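Local coordinates for protein acetone carboxylase alpha subunit (Xanthobacter autotrophicus Py2, PDB 5M45) that belongs to the hydantoinase B/oxoprolinase family, carries a manganese site and forms the alpha subunit of acetone carboxylase in an assembly of six protein chains, at residues 267-278 / 367-378; 653-661 / 672-683. One frame throughout, in Å; residues are numbered along the deposited sequence.

Interaction 1: residues 267-278 / 367-378; sequences AVEHGRLGLQAR and SEMINDGAAYGT. With AE4 (3,6,9,12,15-pentaoxaheptadecan-1-ol), chain P.
M369 places CG beside its backbone N (chi1 -64°) and bends twice more, laying CG over one face of the H270 ring, 3.7 Å from ND1, and carrying CE to A267 CB. N371 holds CG between backbone N and carbonyl carbon (chi1 63°), where its amide works at both ends: ND2 donates to A267 O (3.0 Å) from above the carbonyl plane, across from G271 N, while OD1 caps the next turn by accepting from G373 N (3.0 Å). The flexible methionine chain suits the flat imidazole, which its CG methylene meets in a CH-pi contact and whose ND1 bonds to Y57; an amide suits a site needing donor and acceptor together. Having no side chain, G373 brings CA to 3.2 Å from V268 O, and G271 lets M369 CB approach its CA. R278 NE forms a salt bridge with E368 OE2 (3.0 Å), met from above the carboxylate plane; R272 pairs with E269 within its helix. AE4 C14 lies over one face of Y376, whose hydroxyl bonds to D100. Amide, CH and water-mediated contacts thus join the centre, while at one end R278 would probably favour the ionised form of E368.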
loop_
_atom_site.group_PDB
_atom_site.type_symbol
_atom_site.label_atom_id
_atom_site.label_comp_id
_atom_site.label_asym_id
_atom_site.label_seq_id
_atom_site.Cartn_x
_atom_site.Cartn_y
_atom_site.Cartn_z
ATOM N N ALA A 267 15.728 8.795 35.428
ATOM C CA ALA A 267 15.990 9.856 34.433
ATOM C C ALA A 267 14.672 10.499 33.922
ATOM O O ALA A 267 14.632 11.700 33.659
ATOM C CB ALA A 267 16.846 9.338 33.265
ATOM N N VAL A 268 13.593 9.713 33.855
ATOM C CA VAL A 268 12.302 10.200 33.418
ATOM C C VAL A 268 11.686 11.121 34.489
ATOM O O VAL A 268 11.243 12.267 34.191
ATOM C CB VAL A 268 11.338 9.016 33.076
ATOM C CG1 VAL A 268 10.017 9.549 32.521
ATOM C CG2 VAL A 268 11.948 8.035 32.084
ATOM N N GLU A 269 11.660 10.661 35.734
ATOM C CA GLU A 269 11.124 11.504 36.830
ATOM C C GLU A 269 11.954 12.797 37.001
ATOM O O GLU A 269 11.401 13.860 37.274
ATOM C CB GLU A 269 11.033 10.719 38.153
ATOM C CG GLU A 269 10.719 11.523 39.418
ATOM C CD GLU A 269 9.393 12.282 39.404
ATOM O OE1 GLU A 269 8.551 12.087 38.478
ATOM O OE2 GLU A 269 9.182 13.095 40.367
ATOM N N HIS A 270 13.271 12.691 36.829
ATOM C CA HIS A 270 14.158 13.881 36.841
ATOM C C HIS A 270 13.706 14.916 35.770
ATOM O O HIS A 270 13.645 16.130 36.026
ATOM C CB HIS A 270 15.594 13.402 36.620
ATOM C CG HIS A 270 16.649 14.464 36.735
ATOM N ND1 HIS A 270 17.978 14.191 36.499
ATOM C CD2 HIS A 270 16.588 15.779 37.038
ATOM C CE1 HIS A 270 18.690 15.284 36.676
ATOM N NE2 HIS A 270 17.878 16.262 37.003
ATOM N N GLY A 271 13.412 14.428 34.572
ATOM C CA GLY A 271 12.773 15.246 33.511
ATOM C C GLY A 271 11.496 15.965 33.895
ATOM O O GLY A 271 11.336 17.149 33.595
ATOM N N ARG A 272 10.570 15.244 34.534
ATOM C CA ARG A 272 9.309 15.854 35.022
ATOM C C ARG A 272 9.591 16.954 36.046
ATOM O O ARG A 272 9.042 18.058 35.939
ATOM C CB ARG A 272 8.354 14.816 35.626
ATOM C CG ARG A 272 6.941 15.346 35.924
ATOM C CD ARG A 272 6.121 14.427 36.806
ATOM N NE ARG A 272 6.731 14.340 38.122
ATOM C CZ ARG A 272 6.621 15.258 39.086
ATOM N NH1 ARG A 272 5.854 16.350 38.925
ATOM N NH2 ARG A 272 7.261 15.087 40.242
ATOM N N LEU A 273 10.438 16.651 37.014
ATOM C CA LEU A 273 10.873 17.650 38.022
ATOM C C LEU A 273 11.468 18.926 37.394
ATOM O O LEU A 273 11.206 20.028 37.854
ATOM C CB LEU A 273 11.884 17.037 39.041
ATOM C CG LEU A 273 11.276 15.970 39.969
ATOM C CD1 LEU A 273 12.380 15.147 40.648
ATOM C CD2 LEU A 273 10.321 16.577 41.014
ATOM N N GLY A 274 12.271 18.744 36.359
ATOM C CA GLY A 274 12.909 19.848 35.584
ATOM C C GLY A 274 11.875 20.774 34.932
ATOM O O GLY A 274 11.994 22.006 35.012
ATOM N N LEU A 275 10.839 20.199 34.312
ATOM C CA LEU A 275 9.760 21.025 33.739
ATOM C C LEU A 275 9.011 21.837 34.800
ATOM O O LEU A 275 8.791 23.024 34.632
ATOM C CB LEU A 275 8.756 20.172 32.960
ATOM C CG LEU A 275 7.494 20.912 32.506
ATOM C CD1 LEU A 275 7.874 21.942 31.453
ATOM C CD2 LEU A 275 6.445 19.968 31.968
ATOM N N GLN A 276 8.602 21.167 35.870
ATOM C CA GLN A 276 7.879 21.816 36.970
ATOM C C GLN A 276 8.677 23.020 37.551
ATOM O O GLN A 276 8.130 24.111 37.755
ATOM C CB GLN A 276 7.551 20.785 38.035
ATOM C CG GLN A 276 6.697 21.298 39.175
ATOM C CD GLN A 276 6.538 20.249 40.279
ATOM O OE1 GLN A 276 7.459 19.458 40.618
ATOM N NE2 GLN A 276 5.374 20.210 40.831
ATOM N N ALA A 277 9.969 22.813 37.758
ATOM C CA ALA A 277 10.832 23.861 38.296
ATOM C C ALA A 277 10.982 25.030 37.327
ATOM O O ALA A 277 10.943 26.183 37.741
ATOM C CB ALA A 277 12.214 23.305 38.676
ATOM N N ARG A 278 11.134 24.722 36.029
ATOM C CA ARG A 278 11.266 25.763 35.008
ATOM C C ARG A 278 9.983 26.596 34.846
ATOM O O ARG A 278 10.052 27.824 34.703
ATOM C CB ARG A 278 11.792 25.180 33.696
ATOM C CG ARG A 278 13.305 24.909 33.745
ATOM C CD ARG A 278 14.000 26.214 33.449
ATOM N NE ARG A 278 15.450 26.185 33.535
ATOM C CZ ARG A 278 16.235 27.198 33.097
ATOM N NH1 ARG A 278 15.724 28.315 32.464
ATOM N NH2 ARG A 278 17.548 27.057 33.189
ATOM N N SER A 367 17.872 23.155 28.906
ATOM C CA SER A 367 18.987 22.693 29.768
ATOM C C SER A 367 18.577 21.688 30.868
ATOM O O SER A 367 19.365 21.420 31.768
ATOM C CB SER A 367 19.796 23.901 30.333
ATOM O OG SER A 367 18.963 24.679 31.103
ATOM N N GLU A 368 17.390 21.084 30.756
ATOM C CA GLU A 368 16.991 19.993 31.632
ATOM C C GLU A 368 17.139 18.661 30.887
ATOM O O GLU A 368 17.637 18.603 29.743
ATOM C CB GLU A 368 15.545 20.176 32.106
ATOM C CG GLU A 368 15.144 21.576 32.563
ATOM C CD GLU A 368 16.055 22.203 33.571
ATOM O OE1 GLU A 368 16.270 21.603 34.630
ATOM O OE2 GLU A 368 16.511 23.358 33.297
ATOM N N MET A 369 16.715 17.580 31.524
ATOM C CA MET A 369 16.680 16.270 30.851
ATOM C C MET A 369 15.678 16.337 29.698
ATOM O O MET A 369 14.508 16.732 29.892
ATOM C CB MET A 369 16.279 15.150 31.813
ATOM C CG MET A 369 17.245 14.873 32.969
ATOM S SD MET A 369 18.815 14.207 32.360
ATOM C CE MET A 369 18.382 12.492 32.158
ATOM N N ILE A 370 16.128 15.947 28.501
ATOM C CA ILE A 370 15.289 15.945 27.294
ATOM C C ILE A 370 14.838 14.474 27.066
ATOM O O ILE A 370 15.574 13.652 26.491
ATOM C CB ILE A 370 16.077 16.486 26.091
ATOM C CG1 ILE A 370 16.672 17.874 26.391
ATOM C CG2 ILE A 370 15.238 16.480 24.820
ATOM C CD1 ILE A 370 15.670 18.944 26.658
ATOM N N ASN A 371 13.635 14.174 27.564
ATOM C CA ASN A 371 13.044 12.852 27.528
ATOM C C ASN A 371 11.529 12.953 27.825
ATOM O O ASN A 371 10.997 14.068 27.860
ATOM C CB ASN A 371 13.804 11.887 28.460
ATOM C CG ASN A 371 13.746 12.280 29.938
ATOM O OD1 ASN A 371 12.813 12.942 30.392
ATOM N ND2 ASN A 371 14.743 11.841 30.709
ATOM N N ASP A 372 10.849 11.823 28.048
ATOM C CA ASP A 372 9.392 11.815 28.241
ATOM C C ASP A 372 8.887 12.398 29.569
ATOM O O ASP A 372 7.673 12.585 29.724
ATOM C CB ASP A 372 8.827 10.382 28.041
ATOM C CG ASP A 372 8.818 9.961 26.586
ATOM O OD1 ASP A 372 8.829 10.858 25.676
ATOM O OD2 ASP A 372 8.829 8.732 26.273
ATOM N N GLY A 373 9.791 12.704 30.509
ATOM C CA GLY A 373 9.395 13.279 31.797
ATOM C C GLY A 373 8.464 14.496 31.683
ATOM O O GLY A 373 7.410 14.559 32.376
ATOM N N ALA A 374 8.829 15.422 30.786
ATOM C CA ALA A 374 8.029 16.623 30.565
ATOM C C ALA A 374 6.612 16.346 30.008
ATOM O O ALA A 374 5.671 17.097 30.300
ATOM C CB ALA A 374 8.786 17.616 29.677
ATOM N N ALA A 375 6.424 15.260 29.263
ATOM C CA ALA A 375 5.051 14.872 28.848
ATOM C C ALA A 375 4.206 14.455 30.038
ATOM O O ALA A 375 3.028 14.817 30.103
ATOM C CB ALA A 375 5.068 13.751 27.816
ATOM N N TYR A 376 4.790 13.700 30.977
ATOM C CA TYR A 376 4.089 13.338 32.220
ATOM C C TYR A 376 3.751 14.585 33.082
ATOM O O TYR A 376 2.831 14.537 33.897
ATOM C CB TYR A 376 4.858 12.268 33.050
ATOM C CG TYR A 376 4.856 10.876 32.417
ATOM C CD1 TYR A 376 3.728 10.067 32.515
ATOM C CD2 TYR A 376 5.932 10.398 31.655
ATOM C CE1 TYR A 376 3.687 8.826 31.909
ATOM C CE2 TYR A 376 5.904 9.147 31.062
ATOM C CZ TYR A 376 4.773 8.359 31.182
ATOM O OH TYR A 376 4.693 7.127 30.568
ATOM N N GLY A 377 4.461 15.703 32.912
ATOM C CA GLY A 377 4.176 16.922 33.658
ATOM C C GLY A 377 3.230 17.901 32.983
ATOM O O GLY A 377 3.074 19.011 33.458
ATOM N N THR A 378 2.596 17.497 31.880
ATOM C CA THR A 378 1.658 18.338 31.106
ATOM C C THR A 378 0.309 17.602 30.921
ATOM O O THR A 378 0.293 16.410 30.662
ATOM C CB THR A 378 2.269 18.641 29.712
ATOM O OG1 THR A 378 3.593 19.166 29.840
ATOM C CG2 THR A 378 1.413 19.623 28.934
HETATM C C2 AE4 P . -4.507 12.393 34.769
HETATM C C3 AE4 P . -4.148 10.930 34.515
HETATM O O4 AE4 P . -2.743 10.745 34.718
HETATM C C5 AE4 P . -2.323 9.393 34.958
HETATM C C6 AE4 P . -0.884 9.181 34.474
HETATM O O7 AE4 P . -0.811 8.355 33.301
HETATM C C8 AE4 P . -1.285 9.021 32.121
HETATM C C9 AE4 P . -1.251 8.052 30.952
HETATM C C11 AE4 P . -0.052 9.158 29.181
HETATM O O10 AE4 P . -0.019 8.216 30.249
HETATM C C12 AE4 P . 1.179 10.044 29.268
HETATM O O13 AE4 P . 2.286 9.434 28.602
HETATM C C14 AE4 P . 3.230 10.395 28.149
HETATM C C15 AE4 P . 4.479 9.691 27.630
HETATM O O16 AE4 P . 4.165 9.085 26.377
HETATM C C17 AE4 P . 4.564 9.839 25.238
HETATM C C18 AE4 P . 4.329 8.971 24.008
HETATM O O19 AE4 P . 5.069 7.735 24.133
HETATM O O HOH W 1 15.459 17.619 34.201
HETATM O O HOH W 2 12.592 18.221 31.119
HETATM O O HOH W 3 18.010 24.842 34.449
#

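Interaction 2: residues 653-661 / 672-683; sequences AGEVYGVVV and DETATAAARAQI. Unlike the reference sequence in segment 672-683: T674 (reference Ala), A675 (reference Gly).
D672 meets V660 through the backbone, its N donating to V660 O at 3.0 Å, while its side chain turns to its own helix: OD1 accepts from A675 N and so caps the first turn. Aspartate suits this N-cap position because the carboxylate can take a helical N-H with one oxygen; the other, OD2, is held in a salt bridge by R662. One turn on, A675, a glycine in the reference sequence, sets its methyl carbon 3.9 Å from V660 CG2. T676 then does double duty. With OG1 beside the backbone N (chi1 -69°), its hydroxyl donates to D672 O and accepts from V660 N at 3.0 Å, so both carbonyl and N-H of V660 are engaged by this first turn. Its CG2 packs near G658 O, which also faces the small CB of A679 at 3.6 Å. R680 extends from CG to NE and grips Y657 O side-on, NE at 2.9 Å and NH2 at 3.0 Å, Y657 O lying in the guanidinium plane. V659 CG2 lies over one face of that plane, and NH2 has R634 O as a further partner. A positive group here probably suits the carbonyl end of helix 652-657. Finally I683 reaches CD1 to 3.6 Å from G658 CA, a close approach that a residue without a side chain allows; G658 also has the positive phi (67°) with which the chain leaves that helix. The axes of 653-657 and 673-683 come within 10.0 Å at a crossing angle of -49°. The arrangement is a helix-strand-strand-helix unit in which V660 and D672 are bonded where the strands begin and end, while the glycine ending the first helix packs on the second.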
loop_
_atom_site.group_PDB
_atom_site.type_symbol
_atom_site.label_atom_id
_atom_site.label_comp_id
_atom_site.label_asym_id
_atom_site.label_seq_id
_atom_site.Cartn_x
_atom_site.Cartn_y
_atom_site.Cartn_z
ATOM N N ALA A 653 8.466 51.447 3.915
ATOM C CA ALA A 653 9.099 52.187 5.033
ATOM C C ALA A 653 8.197 53.271 5.600
ATOM O O ALA A 653 8.047 53.388 6.831
ATOM C CB ALA A 653 10.420 52.786 4.610
ATOM N N GLY A 654 7.603 54.052 4.699
ATOM C CA GLY A 654 6.683 55.127 5.060
ATOM C C GLY A 654 5.389 54.611 5.634
ATOM O O GLY A 654 5.016 54.992 6.727
ATOM N N GLU A 655 4.702 53.724 4.922
ATOM C CA GLU A 655 3.350 53.314 5.318
ATOM C C GLU A 655 3.324 52.450 6.591
ATOM O O GLU A 655 2.490 52.656 7.466
ATOM C CB GLU A 655 2.675 52.559 4.174
ATOM C CG GLU A 655 1.200 52.190 4.449
ATOM C CD GLU A 655 0.200 53.339 4.253
ATOM O OE1 GLU A 655 0.503 54.214 3.450
ATOM O OE2 GLU A 655 -0.888 53.368 4.911
ATOM N N VAL A 656 4.256 51.515 6.703
ATOM C CA VAL A 656 4.284 50.561 7.824
ATOM C C VAL A 656 5.002 51.123 9.063
ATOM O O VAL A 656 4.470 51.056 10.174
ATOM C CB VAL A 656 4.939 49.239 7.371
ATOM C CG1 VAL A 656 5.153 48.281 8.540
ATOM C CG2 VAL A 656 4.082 48.577 6.288
ATOM N N TYR A 657 6.208 51.669 8.872
ATOM C CA TYR A 657 7.058 52.080 9.991
ATOM C C TYR A 657 7.089 53.596 10.238
ATOM O O TYR A 657 7.627 54.037 11.270
ATOM C CB TYR A 657 8.490 51.579 9.737
ATOM C CG TYR A 657 8.643 50.074 9.599
ATOM C CD1 TYR A 657 8.738 49.266 10.740
ATOM C CD2 TYR A 657 8.754 49.466 8.368
ATOM C CE1 TYR A 657 8.899 47.904 10.637
ATOM C CE2 TYR A 657 8.929 48.103 8.259
ATOM C CZ TYR A 657 8.990 47.309 9.393
ATOM O OH TYR A 657 9.140 45.937 9.300
ATOM N N GLY A 658 6.527 54.381 9.321
ATOM C CA GLY A 658 6.549 55.838 9.429
ATOM C C GLY A 658 7.938 56.429 9.278
ATOM O O GLY A 658 8.213 57.529 9.792
ATOM N N VAL A 659 8.829 55.711 8.583
ATOM C CA VAL A 659 10.214 56.171 8.425
ATOM C C VAL A 659 10.418 56.726 7.014
ATOM O O VAL A 659 10.043 56.088 6.019
ATOM C CB VAL A 659 11.227 55.027 8.743
ATOM C CG1 VAL A 659 12.666 55.462 8.474
ATOM C CG2 VAL A 659 11.074 54.552 10.191
ATOM N N VAL A 660 10.977 57.939 6.942
ATOM C CA VAL A 660 11.321 58.572 5.672
ATOM C C VAL A 660 12.795 58.311 5.380
ATOM O O VAL A 660 13.667 58.718 6.147
ATOM C CB VAL A 660 11.039 60.092 5.701
ATOM C CG1 VAL A 660 11.409 60.740 4.357
ATOM C CG2 VAL A 660 9.567 60.346 6.052
ATOM N N VAL A 661 13.065 57.619 4.280
ATOM C CA VAL A 661 14.443 57.399 3.794
ATOM C C VAL A 661 14.698 58.103 2.483
ATOM O O VAL A 661 13.756 58.395 1.760
ATOM C CB VAL A 661 14.788 55.889 3.650
ATOM C CG1 VAL A 661 14.706 55.204 5.009
ATOM C CG2 VAL A 661 13.898 55.189 2.645
ATOM N N ASP A 672 15.943 60.452 7.100
ATOM C CA ASP A 672 15.586 61.869 7.391
ATOM C C ASP A 672 14.881 61.914 8.754
ATOM O O ASP A 672 13.696 61.587 8.853
ATOM C CB ASP A 672 14.681 62.460 6.270
ATOM C CG ASP A 672 14.363 63.928 6.470
ATOM O OD1 ASP A 672 14.391 64.451 7.603
ATOM O OD2 ASP A 672 14.064 64.584 5.454
ATOM N N GLU A 673 15.610 62.327 9.794
ATOM C CA GLU A 673 15.130 62.250 11.169
ATOM C C GLU A 673 13.940 63.199 11.441
ATOM O O GLU A 673 12.997 62.809 12.141
ATOM C CB GLU A 673 16.302 62.435 12.187
ATOM C CG GLU A 673 17.206 61.198 12.435
ATOM C CD GLU A 673 18.388 61.043 11.454
ATOM O OE1 GLU A 673 19.214 60.072 11.555
ATOM O OE2 GLU A 673 18.543 61.963 10.598
ATOM N N THR A 674 13.975 64.409 10.876
ATOM C CA THR A 674 12.892 65.396 11.046
ATOM C C THR A 674 11.597 64.958 10.343
ATOM O O THR A 674 10.509 65.029 10.919
ATOM C CB THR A 674 13.303 66.806 10.534
ATOM O OG1 THR A 674 14.331 67.333 11.371
ATOM C CG2 THR A 674 12.128 67.795 10.563
ATOM N N ALA A 675 11.729 64.534 9.092
ATOM C CA ALA A 675 10.574 64.105 8.302
ATOM C C ALA A 675 9.961 62.802 8.877
ATOM O O ALA A 675 8.739 62.604 8.792
ATOM C CB ALA A 675 10.977 63.939 6.851
ATOM N N THR A 676 10.804 61.949 9.478
ATOM C CA THR A 676 10.352 60.709 10.137
ATOM C C THR A 676 9.499 61.030 11.401
ATOM O O THR A 676 8.441 60.406 11.646
ATOM C CB THR A 676 11.573 59.799 10.497
ATOM O OG1 THR A 676 12.162 59.288 9.299
ATOM C CG2 THR A 676 11.192 58.594 11.399
ATOM N N ALA A 677 9.967 61.968 12.214
ATOM C CA ALA A 677 9.202 62.387 13.409
ATOM C C ALA A 677 7.822 62.920 13.016
ATOM O O ALA A 677 6.835 62.568 13.660
ATOM C CB ALA A 677 9.962 63.424 14.241
ATOM N N ALA A 678 7.759 63.724 11.946
ATOM C CA ALA A 678 6.500 64.272 11.449
ATOM C C ALA A 678 5.608 63.175 10.884
ATOM O O ALA A 678 4.400 63.200 11.122
ATOM C CB ALA A 678 6.730 65.331 10.389
ATOM N N ALA A 679 6.184 62.230 10.134
ATOM C CA ALA A 679 5.387 61.127 9.578
ATOM C C ALA A 679 4.751 60.242 10.664
ATOM O O ALA A 679 3.593 59.809 10.504
ATOM C CB ALA A 679 6.194 60.294 8.629
ATOM N N ARG A 680 5.505 59.980 11.736
ATOM C CA ARG A 680 5.012 59.182 12.849
ATOM C C ARG A 680 3.920 59.910 13.659
ATOM O O ARG A 680 2.935 59.309 14.042
ATOM C CB ARG A 680 6.172 58.700 13.748
ATOM C CG ARG A 680 7.031 57.656 13.029
ATOM C CD ARG A 680 8.299 57.219 13.747
ATOM N NE ARG A 680 8.677 55.873 13.302
ATOM C CZ ARG A 680 9.637 55.115 13.829
ATOM N NH1 ARG A 680 10.416 55.566 14.800
ATOM N NH2 ARG A 680 9.805 53.876 13.379
ATOM N N ALA A 681 4.081 61.207 13.892
ATOM C CA ALA A 681 3.014 62.028 14.505
ATOM C C ALA A 681 1.713 62.006 13.679
ATOM O O ALA A 681 0.612 61.899 14.225
ATOM C CB ALA A 681 3.500 63.459 14.694
ATOM N N GLN A 682 1.854 62.068 12.362
ATOM C CA GLN A 682 0.706 62.014 11.470
ATOM C C GLN A 682 0.023 60.615 11.431
ATOM O O GLN A 682 -1.212 60.536 11.432
ATOM C CB GLN A 682 1.127 62.515 10.078
ATOM C CG GLN A 682 0.041 62.478 9.016
ATOM C CD GLN A 682 -1.140 63.408 9.347
ATOM O OE1 GLN A 682 -0.959 64.587 9.582
ATOM N NE2 GLN A 682 -2.323 62.838 9.472
ATOM N N ILE A 683 0.803 59.544 11.442
ATOM C CA ILE A 683 0.223 58.192 11.512
ATOM C C ILE A 683 -0.586 57.969 12.816
ATOM O O ILE A 683 -1.636 57.321 12.786
ATOM C CB ILE A 683 1.305 57.106 11.264
ATOM C CG1 ILE A 683 1.678 57.084 9.768
ATOM C CG2 ILE A 683 0.826 55.714 11.662
ATOM C CD1 ILE A 683 2.944 56.336 9.466
#

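Overall arrangement
From the N terminus the chain passes through several helices and the seven-stranded antiparallel sheet before it reaches helix 257-282; interaction 1 closes when it returns at 367-378 after 88 intervening residues. That loop holds strands 286-297, 313-324 and 330-333 of the mixed sheet and helix 349-361, so the contact ties a long helix to the turn leading into strand 378-381, an outer strand of that sheet within this chain. Further sheets follow before interaction 2 opens at 653. Its loop is only ten residues, with strands 661-663 and 669-671, joining helix 652-657 to helix 673-690. The contacts stand in series, neither nested nor crossed. The centres of interactions 1 and 2 are about 48 Å apart.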